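Local coordinates for voltage-sensor containing phosphatase (Ciona intestinalis, PDB 3V0D), which probably dephosphorylates phosphoinositides under the control of a membrane voltage sensor, through a PTEN-like cytoplasmic region with a phosphatase domain and a C2 domain, at residues D21-D26 with V55-K60; S38-G43 with A123-G128; F67-L72 with T81-H86. The protein carries 1 engineered substitution. All coordinates share one frame; numbering follows the deposited sequence. Where two conformers were deposited one is given.

Contact 1. Residues D21-D26 with V55-K60; sequences DGFDLD and VSRFFK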
loop_
_atom_site.group_PDB
_atom_site.type_symbol
_atom_site.label_atom_id
_atom_site.label_comp_id
_atom_site.label_asym_id
_atom_site.label_seq_id
_atom_site.Cartn_x
_atom_site.Cartn_y
_atom_site.Cartn_z
ATOM N N ASP A 21 -17.824 -21.521 18.603
ATOM C CA ASP A 21 -18.366 -20.997 19.863
ATOM C C ASP A 21 -19.464 -19.950 19.680
ATOM O O ASP A 21 -19.539 -18.983 20.436
ATOM C CB ASP A 21 -17.237 -20.449 20.744
ATOM C CG ASP A 21 -16.148 -21.471 20.998
ATOM O OD1 ASP A 21 -14.957 -21.096 20.920
ATOM O OD2 ASP A 21 -16.481 -22.654 21.257
ATOM N N GLY A 22 -20.305 -20.152 18.672
ATOM C CA GLY A 22 -21.426 -19.261 18.412
ATOM C C GLY A 22 -21.089 -17.989 17.657
ATOM O O GLY A 22 -21.897 -17.067 17.624
ATOM N N PHE A 23 -19.899 -17.941 17.053
ATOM C CA PHE A 23 -19.493 -16.843 16.172
ATOM C C PHE A 23 -19.325 -17.355 14.759
ATOM O O PHE A 23 -18.987 -18.527 14.538
ATOM C CB PHE A 23 -18.178 -16.218 16.637
ATOM C CG PHE A 23 -18.280 -15.533 17.962
ATOM C CD1 PHE A 23 -17.888 -16.181 19.132
ATOM C CD2 PHE A 23 -18.789 -14.240 18.048
ATOM C CE1 PHE A 23 -17.990 -15.540 20.362
ATOM C CE2 PHE A 23 -18.885 -13.589 19.278
ATOM C CZ PHE A 23 -18.498 -14.233 20.431
ATOM N N ASP A 24 -19.581 -16.476 13.805
ATOM C CA ASP A 24 -19.354 -16.764 12.410
ATOM C C ASP A 24 -18.865 -15.462 11.800
ATOM O O ASP A 24 -19.670 -14.619 11.415
ATOM C CB ASP A 24 -20.646 -17.258 11.745
ATOM C CG ASP A 24 -20.410 -17.810 10.355
ATOM O OD1 ASP A 24 -21.306 -18.526 9.856
ATOM O OD2 ASP A 24 -19.348 -17.540 9.757
ATOM N N LEU A 25 -17.544 -15.309 11.730
ATOM C CA LEU A 25 -16.926 -14.040 11.339
ATOM C C LEU A 25 -15.790 -14.220 10.341
ATOM O O LEU A 25 -15.083 -15.236 10.370
ATOM C CB LEU A 25 -16.393 -13.306 12.584
ATOM C CG LEU A 25 -17.431 -12.828 13.611
ATOM C CD1 LEU A 25 -16.745 -12.369 14.892
ATOM C CD2 LEU A 25 -18.312 -11.704 13.049
ATOM N N ASP A 26 -15.609 -13.211 9.487
ATOM C CA ASP A 26 -14.439 -13.104 8.629
ATOM C C ASP A 26 -13.295 -12.550 9.500
ATOM O O ASP A 26 -13.154 -11.339 9.680
ATOM C CB ASP A 26 -14.752 -12.182 7.443
ATOM C CG ASP A 26 -13.635 -12.124 6.404
ATOM O OD1 ASP A 26 -12.539 -12.669 6.641
ATOM O OD2 ASP A 26 -13.895 -11.572 5.303
ATOM N N VAL A 55 -18.696 -8.540 16.304
ATOM C CA VAL A 55 -17.252 -8.368 16.437
ATOM C C VAL A 55 -16.913 -7.845 17.832
ATOM O O VAL A 55 -15.983 -8.340 18.489
ATOM C CB VAL A 55 -16.695 -7.430 15.340
ATOM C CG1 VAL A 55 -15.169 -7.318 15.438
ATOM C CG2 VAL A 55 -17.070 -7.955 13.959
ATOM N N SER A 56 -17.680 -6.870 18.307
ATOM C CA SER A 56 -17.396 -6.344 19.637
ATOM C C SER A 56 -17.668 -7.400 20.717
ATOM O O SER A 56 -16.879 -7.542 21.660
ATOM C CB SER A 56 -18.091 -5.030 19.903
ATOM O OG SER A 56 -19.470 -5.207 19.755
ATOM N N ARG A 57 -18.744 -8.175 20.554
ATOM C CA ARG A 57 -19.002 -9.313 21.443
ATOM C C ARG A 57 -17.846 -10.319 21.448
ATOM O O ARG A 57 -17.465 -10.829 22.494
ATOM C CB ARG A 57 -20.330 -10.003 21.073
ATOM C CG ARG A 57 -20.780 -11.092 22.047
ATOM C CD ARG A 57 -22.172 -11.606 21.717
ATOM N NE ARG A 57 -22.231 -12.452 20.525
ATOM C CZ ARG A 57 -22.011 -13.769 20.524
ATOM N NH1 ARG A 57 -22.113 -14.460 19.390
ATOM N NH2 ARG A 57 -21.693 -14.399 21.652
ATOM N N PHE A 58 -17.302 -10.614 20.266
ATOM C CA PHE A 58 -16.175 -11.521 20.159
ATOM C C PHE A 58 -15.010 -11.071 21.035
ATOM O O PHE A 58 -14.459 -11.853 21.809
ATOM C CB PHE A 58 -15.741 -11.624 18.685
ATOM C CG PHE A 58 -14.542 -12.518 18.450
ATOM C CD1 PHE A 58 -14.717 -13.862 18.107
ATOM C CD2 PHE A 58 -13.233 -12.027 18.592
ATOM C CE1 PHE A 58 -13.613 -14.684 17.894
ATOM C CE2 PHE A 58 -12.123 -12.855 18.398
ATOM C CZ PHE A 58 -12.311 -14.188 18.048
ATOM N N PHE A 59 -14.615 -9.812 20.891
ATOM C CA PHE A 59 -13.458 -9.320 21.638
ATOM C C PHE A 59 -13.682 -9.226 23.135
ATOM O O PHE A 59 -12.818 -9.607 23.923
ATOM C CB PHE A 59 -12.940 -8.020 21.014
ATOM C CG PHE A 59 -12.192 -8.297 19.757
ATOM C CD1 PHE A 59 -10.889 -8.799 19.834
ATOM C CD2 PHE A 59 -12.787 -8.141 18.508
ATOM C CE1 PHE A 59 -10.200 -9.152 18.698
ATOM C CE2 PHE A 59 -12.101 -8.494 17.361
ATOM C CZ PHE A 59 -10.796 -8.999 17.454
ATOM N N LYS A 60 -14.864 -8.768 23.522
ATOM C CA LYS A 60 -15.193 -8.680 24.937
ATOM C C LYS A 60 -15.262 -10.061 25.594
ATOM O O LYS A 60 -14.941 -10.204 26.784
ATOM C CB LYS A 60 -16.511 -7.944 25.108
ATOM C CG LYS A 60 -16.377 -6.478 24.782
ATOM C CD LYS A 60 -17.686 -5.766 24.952
ATOM C CE LYS A 60 -17.633 -4.372 24.364
ATOM N NZ LYS A 60 -18.999 -3.973 23.890
HETATM O O HOH W 1 -21.482 -17.139 21.179
#
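The ring of Phe23 is sandwiched between two side chains of helix segment 55-60: the guanidinium of Arg57 lies on one face and the ring edge of Phe58 meets the opposite one. The Arg57 stack is nearly parallel, with planes 13° apart and centres 4.0 Å apart, and NH1 sits toward the rim of the ring rather than over its middle. On the other face the pair is edge-to-face, the Phe58 ring standing at 78° to that of Phe23, with CD1 of Phe58 over the ring centre and 3.9 Å from CG of Phe23.

At the rim of the guanidinium, near its plane, NH1 of Arg57 gives a weak hydrogen bond to the carbonyl O of Gly22 (3.2 Å). Water 1 joins the same edge by accepting from Arg57 NH2 and donating to Asp21 O, each at 2.8 Å. A salt bridge from Arg57 NH1 to Glu54, one turn earlier in the helix, adds to the bonds that limit rotation of the guanidinium. The arginine chain runs extended from CA and then bends at chi3 (73°), which lays its flat end along the ring.

Leu25 extends the apolar surface two residues further on. Its CD1 reaches CB of Phe58 at 4.0 Å and its CD2 meets CG2 of Val55 at 4.1 Å. Both Phe23 and Leu25 point toward the helix, consistent with side-chain alternation along a strand, while Asp24 between them bridges to Arg17 and Arg19.

The geometry is that of a two-stranded antiparallel hairpin, 17-20 with 23-25, packed on helix 52-62 of the tensin-type phosphatase domain through an aromatic ring held between an arginine and a second phenylalanine.

Contact 2. Residues S38-G43 with A123-G128; sequences SFPSSG and AIHSKG. Engineered in segment 123-128: Ser126 (natural residue Cys). With PO4 (phosphate ion), chain C.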
loop_
_atom_site.group_PDB
_atom_site.type_symbol
_atom_site.label_atom_id
_atom_site.label_comp_id
_atom_site.label_asym_id
_atom_site.label_seq_id
_atom_site.Cartn_x
_atom_site.Cartn_y
_atom_site.Cartn_z
ATOM N N SER A 38 -12.071 -8.359 8.483
ATOM C CA SER A 38 -12.737 -7.387 7.624
ATOM C C SER A 38 -13.425 -6.295 8.457
ATOM O O SER A 38 -13.330 -6.277 9.697
ATOM C CB SER A 38 -13.712 -8.103 6.691
ATOM O OG SER A 38 -14.615 -8.860 7.437
ATOM N N PHE A 39 -14.090 -5.371 7.770
ATOM C CA PHE A 39 -14.635 -4.206 8.439
ATOM C C PHE A 39 -15.805 -4.567 9.379
ATOM O O PHE A 39 -16.705 -5.324 8.985
ATOM C CB PHE A 39 -15.144 -3.230 7.389
ATOM C CG PHE A 39 -15.384 -1.846 7.928
ATOM C CD1 PHE A 39 -14.331 -0.939 7.985
ATOM C CD2 PHE A 39 -16.634 -1.430 8.371
ATOM C CE1 PHE A 39 -14.497 0.338 8.472
ATOM C CE2 PHE A 39 -16.817 -0.123 8.864
ATOM C CZ PHE A 39 -15.734 0.751 8.913
ATOM N N PRO A 40 -15.820 -4.038 10.621
ATOM C CA PRO A 40 -16.967 -4.277 11.522
ATOM C C PRO A 40 -18.111 -3.374 11.072
ATOM O O PRO A 40 -18.079 -2.150 11.279
ATOM C CB PRO A 40 -16.434 -3.889 12.913
ATOM C CG PRO A 40 -15.186 -3.180 12.727
ATOM C CD PRO A 40 -14.766 -3.245 11.283
ATOM N N SER A 41 -19.122 -3.989 10.465
ATOM C CA SER A 41 -20.109 -3.267 9.685
ATOM C C SER A 41 -21.358 -2.895 10.476
ATOM O O SER A 41 -21.704 -3.535 11.467
ATOM C CB SER A 41 -20.464 -4.114 8.472
ATOM O OG SER A 41 -19.286 -4.400 7.739
ATOM N N SER A 42 -22.033 -1.848 9.999
ATOM C CA SER A 42 -23.189 -1.272 10.660
ATOM C C SER A 42 -24.370 -2.204 10.591
ATOM O O SER A 42 -24.553 -2.917 9.595
ATOM C CB SER A 42 -23.557 0.078 10.028
ATOM O OG SER A 42 -23.880 -0.052 8.653
ATOM N N GLY A 43 -25.166 -2.189 11.656
ATOM C CA GLY A 43 -26.394 -2.976 11.697
ATOM C C GLY A 43 -26.174 -4.474 11.854
ATOM O O GLY A 43 -25.035 -4.943 12.040
ATOM N N ALA A 123 -5.934 -6.566 16.779
ATOM C CA ALA A 123 -6.800 -6.971 15.669
ATOM C C ALA A 123 -6.785 -5.858 14.650
ATOM O O ALA A 123 -7.259 -4.745 14.932
ATOM C CB ALA A 123 -8.216 -7.281 16.146
ATOM N N ILE A 124 -6.226 -6.163 13.491
ATOM C CA ILE A 124 -6.033 -5.195 12.420
ATOM C C ILE A 124 -7.074 -5.456 11.354
ATOM O O ILE A 124 -7.251 -6.595 10.921
ATOM C CB ILE A 124 -4.602 -5.289 11.882
ATOM C CG1 ILE A 124 -3.597 -5.016 13.027
ATOM C CG2 ILE A 124 -4.390 -4.331 10.727
ATOM C CD1 ILE A 124 -2.161 -5.356 12.734
ATOM N N HIS A 125 -7.779 -4.407 10.954
ATOM C CA HIS A 125 -8.767 -4.542 9.896
ATOM C C HIS A 125 -8.693 -3.425 8.919
ATOM O O HIS A 125 -8.239 -2.308 9.215
ATOM C CB HIS A 125 -10.210 -4.705 10.429
ATOM C CG HIS A 125 -10.871 -3.428 10.849
ATOM N ND1 HIS A 125 -11.457 -2.558 9.951
ATOM C CD2 HIS A 125 -11.050 -2.876 12.079
ATOM C CE1 HIS A 125 -11.954 -1.520 10.614
ATOM N NE2 HIS A 125 -11.739 -1.695 11.905
ATOM N N SER A 126 -9.213 -3.709 7.727
ATOM C CA SER A 126 -9.402 -2.713 6.708
ATOM C C SER A 126 -10.823 -2.897 6.160
ATOM O O SER A 126 -11.746 -3.031 6.972
ATOM C CB SER A 126 -8.256 -2.714 5.705
ATOM O OG SER A 126 -7.915 -4.025 5.309
ATOM N N LYS A 127 -11.033 -2.903 4.842
ATOM C CA LYS A 127 -12.370 -3.207 4.311
ATOM C C LYS A 127 -12.510 -4.719 4.236
ATOM O O LYS A 127 -13.348 -5.313 4.918
ATOM C CB LYS A 127 -12.582 -2.539 2.949
ATOM C CG LYS A 127 -13.947 -2.795 2.376
ATOM C CD LYS A 127 -14.193 -2.075 1.043
ATOM C CE LYS A 127 -15.602 -2.381 0.553
ATOM N NZ LYS A 127 -15.971 -1.659 -0.699
ATOM N N GLY A 128 -11.711 -5.361 3.407
ATOM C CA GLY A 128 -11.727 -6.810 3.311
ATOM C C GLY A 128 -10.717 -7.469 4.227
ATOM O O GLY A 128 -10.740 -8.685 4.374
HETATM P P PO4 C . -8.412 -4.024 2.077
HETATM O O1 PO4 C . -8.204 -3.720 0.583
HETATM O O2 PO4 C . -9.489 -3.098 2.591
HETATM O O3 PO4 C . -8.850 -5.458 2.183
HETATM O O4 PO4 C . -7.151 -3.801 2.793
#
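Phe39 N donates to Lys127 O at 2.9 Å, with an N-H...O angle of 146°, a backbone bond that ties the loop after strand 121-125 to the break in strand 34-41 at Ser38 and Phe39. The CB of Ser38 packs beside the same carbonyl oxygen.

His125 carries most of the side-chain contact. CD of Pro40 lies over one face of the imidazole, 3.5 Å from the ring centroid and nearly along the ring normal, a CH-pi contact. The edge of that imidazole turns toward the face of Phe39 in an offset edge-to-face pair with planes at 87°, and CE1 of His125 is 3.6 Å from CD1 of Phe39. With chi1 at 80°, CG of His125 falls between the backbone N and the carbonyl carbon, and ND1 can turn back to the next residue: it donates to Ser126 O at 3.0 Å, in the imidazole plane and on a lone pair. With NE2 bonded to Tyr78, both ring nitrogens are engaged and the rotation of the ring is fixed.

Ser126 is an engineered replacement of the natural cysteine, at the position of the nucleophile in the P-loop signature of cysteine-dependent phosphatases. Its OG donates to O4 of the phosphate ion at 2.6 Å, and Lys127 N reaches phosphate O2 at 2.7 Å; Gly128 N, Lys130 N and Arg132 also grip the anion.

Strands 34-41 and 121-125 run parallel in the central sheet, with 67-73 on the far side of 121-125; helix 131-143 follows the phosphate-binding loop and touches Ile124, Ser126 and Lys127.

Contact 3. Residues F67-L72 with T81-H86; sequences FRIYNL and TKFDNH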
loop_
_atom_site.group_PDB
_atom_site.type_symbol
_atom_site.label_atom_id
_atom_site.label_comp_id
_atom_site.label_asym_id
_atom_site.label_seq_id
_atom_site.Cartn_x
_atom_site.Cartn_y
_atom_site.Cartn_z
ATOM N N PHE A 67 -7.563 -6.434 24.365
ATOM C CA PHE A 67 -7.494 -6.231 22.918
ATOM C C PHE A 67 -7.318 -4.768 22.525
ATOM O O PHE A 67 -7.715 -3.842 23.251
ATOM C CB PHE A 67 -8.738 -6.821 22.226
ATOM C CG PHE A 67 -10.021 -6.112 22.571
ATOM C CD1 PHE A 67 -10.418 -4.994 21.851
ATOM C CD2 PHE A 67 -10.821 -6.539 23.635
ATOM C CE1 PHE A 67 -11.591 -4.314 22.172
ATOM C CE2 PHE A 67 -12.003 -5.858 23.951
ATOM C CZ PHE A 67 -12.370 -4.748 23.223
ATOM N N ARG A 68 -6.766 -4.575 21.329
ATOM C CA ARG A 68 -6.689 -3.264 20.696
ATOM C C ARG A 68 -7.063 -3.475 19.238
ATOM O O ARG A 68 -6.553 -4.405 18.594
ATOM C CB ARG A 68 -5.309 -2.656 20.847
ATOM C CG ARG A 68 -5.169 -1.208 20.456
ATOM C CD ARG A 68 -3.976 -0.622 21.176
ATOM N NE ARG A 68 -3.757 0.794 20.920
ATOM C CZ ARG A 68 -4.521 1.758 21.419
ATOM N NH1 ARG A 68 -5.572 1.444 22.169
ATOM N NH2 ARG A 68 -4.222 3.030 21.155
ATOM N N ILE A 69 -7.933 -2.611 18.722
ATOM C CA ILE A 69 -8.423 -2.689 17.335
ATOM C C ILE A 69 -7.783 -1.585 16.519
ATOM O O ILE A 69 -7.751 -0.433 16.960
ATOM C CB ILE A 69 -9.961 -2.496 17.302
ATOM C CG1 ILE A 69 -10.689 -3.383 18.335
ATOM C CG2 ILE A 69 -10.496 -2.693 15.870
ATOM C CD1 ILE A 69 -10.489 -4.869 18.143
ATOM N N TYR A 70 -7.323 -1.933 15.315
ATOM C CA TYR A 70 -6.775 -0.955 14.380
ATOM C C TYR A 70 -7.650 -0.901 13.143
ATOM O O TYR A 70 -7.793 -1.912 12.431
ATOM C CB TYR A 70 -5.330 -1.340 14.007
ATOM C CG TYR A 70 -4.395 -1.279 15.185
ATOM C CD1 TYR A 70 -4.219 -2.361 16.022
ATOM C CD2 TYR A 70 -3.730 -0.089 15.500
ATOM C CE1 TYR A 70 -3.374 -2.302 17.131
ATOM C CE2 TYR A 70 -2.888 -0.003 16.619
ATOM C CZ TYR A 70 -2.732 -1.118 17.423
ATOM O OH TYR A 70 -1.897 -1.086 18.513
ATOM N N ASN A 71 -8.237 0.271 12.906
ATOM C CA ASN A 71 -9.047 0.523 11.716
ATOM C C ASN A 71 -8.172 1.248 10.710
ATOM O O ASN A 71 -7.796 2.403 10.942
ATOM C CB ASN A 71 -10.269 1.370 12.085
ATOM C CG ASN A 71 -11.051 1.800 10.870
ATOM O OD1 ASN A 71 -10.795 1.361 9.754
ATOM N ND2 ASN A 71 -12.012 2.677 11.067
ATOM N N LEU A 72 -7.852 0.575 9.604
ATOM C CA LEU A 72 -6.928 1.105 8.592
ATOM C C LEU A 72 -7.648 1.847 7.467
ATOM O O LEU A 72 -7.023 2.213 6.475
ATOM C CB LEU A 72 -6.082 -0.005 8.026
ATOM C CG LEU A 72 -4.884 -0.458 8.845
ATOM C CD1 LEU A 72 -5.143 -0.584 10.332
ATOM C CD2 LEU A 72 -4.286 -1.687 8.249
ATOM N N THR A 81 -16.917 3.313 20.750
ATOM C CA THR A 81 -17.337 2.932 22.087
ATOM C C THR A 81 -17.887 1.507 22.135
ATOM O O THR A 81 -17.865 0.874 23.197
ATOM C CB THR A 81 -18.236 4.014 22.701
ATOM O OG1 THR A 81 -17.499 5.265 22.666
ATOM C CG2 THR A 81 -18.623 3.685 24.146
ATOM N N LYS A 82 -18.294 0.959 20.981
ATOM C CA LYS A 82 -18.672 -0.457 20.875
ATOM C C LYS A 82 -17.508 -1.361 21.280
ATOM O O LYS A 82 -17.720 -2.487 21.743
ATOM C CB LYS A 82 -19.112 -0.784 19.441
ATOM C CG LYS A 82 -20.433 -0.169 19.035
ATOM C CD LYS A 82 -21.569 -0.869 19.732
ATOM C CE LYS A 82 -22.894 -0.198 19.452
ATOM N NZ LYS A 82 -23.939 -0.736 20.373
ATOM N N PHE A 83 -16.282 -0.875 21.055
ATOM C CA PHE A 83 -15.058 -1.616 21.390
ATOM C C PHE A 83 -14.415 -1.036 22.657
ATOM O O PHE A 83 -13.205 -1.131 22.852
ATOM C CB PHE A 83 -14.080 -1.561 20.208
ATOM C CG PHE A 83 -14.534 -2.359 19.023
ATOM C CD1 PHE A 83 -15.095 -1.743 17.923
ATOM C CD2 PHE A 83 -14.394 -3.745 19.035
ATOM C CE1 PHE A 83 -15.500 -2.506 16.833
ATOM C CE2 PHE A 83 -14.831 -4.509 17.945
ATOM C CZ PHE A 83 -15.358 -3.880 16.845
ATOM N N ASP A 84 -15.245 -0.433 23.511
ATOM C CA ASP A 84 -14.771 0.158 24.769
ATOM C C ASP A 84 -13.641 1.162 24.548
ATOM O O ASP A 84 -12.749 1.306 25.383
ATOM C CB ASP A 84 -14.404 -0.913 25.810
ATOM C CG ASP A 84 -15.625 -1.697 26.310
ATOM O OD1 ASP A 84 -16.771 -1.235 26.154
ATOM O OD2 ASP A 84 -15.431 -2.800 26.860
ATOM N N ASN A 85 -13.699 1.878 23.425
ATOM C CA ASN A 85 -12.761 2.955 23.121
ATOM C C ASN A 85 -11.339 2.452 22.924
ATOM O O ASN A 85 -10.384 3.199 23.123
ATOM C CB ASN A 85 -12.813 4.059 24.184
ATOM C CG ASN A 85 -14.226 4.490 24.449
ATOM O OD1 ASN A 85 -14.943 4.880 23.512
ATOM N ND2 ASN A 85 -14.659 4.388 25.704
ATOM N N HIS A 86 -11.190 1.197 22.515
ATOM C CA HIS A 86 -9.856 0.617 22.279
ATOM C C HIS A 86 -9.570 0.505 20.784
ATOM O O HIS A 86 -9.108 -0.527 20.312
ATOM C CB HIS A 86 -9.780 -0.772 22.928
ATOM C CG HIS A 86 -10.032 -0.764 24.396
ATOM N ND1 HIS A 86 -9.401 0.110 25.250
ATOM C CD2 HIS A 86 -10.861 -1.511 25.165
ATOM C CE1 HIS A 86 -9.826 -0.098 26.488
ATOM N NE2 HIS A 86 -10.699 -1.090 26.464
HETATM O O HOH W 2 -7.448 3.664 22.884
#
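Phe67 reaches across to the loop with the far end of its ring. From CB, with CG set between the backbone N and the carbonyl carbon (chi1 66°), the ring extends toward the turn at 83-86: CE1 comes to 3.6 Å from Phe83 O and 4.0 Å from His86 CB, and CZ lies 4.1 Å from His86 CD2. The imidazole of His86 presents its edge to the face of Phe67, the planes standing at 86°, so the two rings form a T-shaped pair.

Ile69, two residues along the same strand, meets the other aromatic group of the loop. Its CG1 packs on CD2 of Phe83 at 3.8 Å, the two side chains crossing at about a right angle.

One backbone bond fixes the alignment: Ile69 N donates to His86 O at 2.9 Å and 173°, and the approach nearly follows the carbonyl bond. The loop reaches this position through a type I' turn from Phe83 to His86, whose two central residues, Asp84 and Asn85, both have positive phi. The O of Asp84 lies over one face of the His86 imidazole. Water 2 bridges the segments, accepting from Arg68 NH1 and donating to Asn85 O, while Arg68 NE is held by a salt bridge to Asp109.

The loop thus leads into strand 87-92, which pairs in parallel with 67-73. Strand 121-125 flanks 67-73 along its other edge, and helix 52-62 takes Phe83 against Ile52, Val55 and Ser56.

All three contacts belong to the tensin-type phosphatase domain, and the phosphate ion marks contact 2 as the one at the active site. Contacts 2 and 3, with centres about 11 Å apart, share the central sheet: Ala123 N is 2.9 Å from Arg68 O, and Ala123 O is 2.8 Å from Tyr70 N. Contact 1 lies about 12 Å from contact 2 and about 14 Å from contact 3, centre to centre. Its helix, 52-62, joins it to both, since Phe59 CZ packs 3.4 Å from Ala123 CB and Lys60 NZ lies 2.9 Å from Lys82 O. Asp26 CB and Ser38 OG, 3.3 Å apart, also connect contacts 1 and 2.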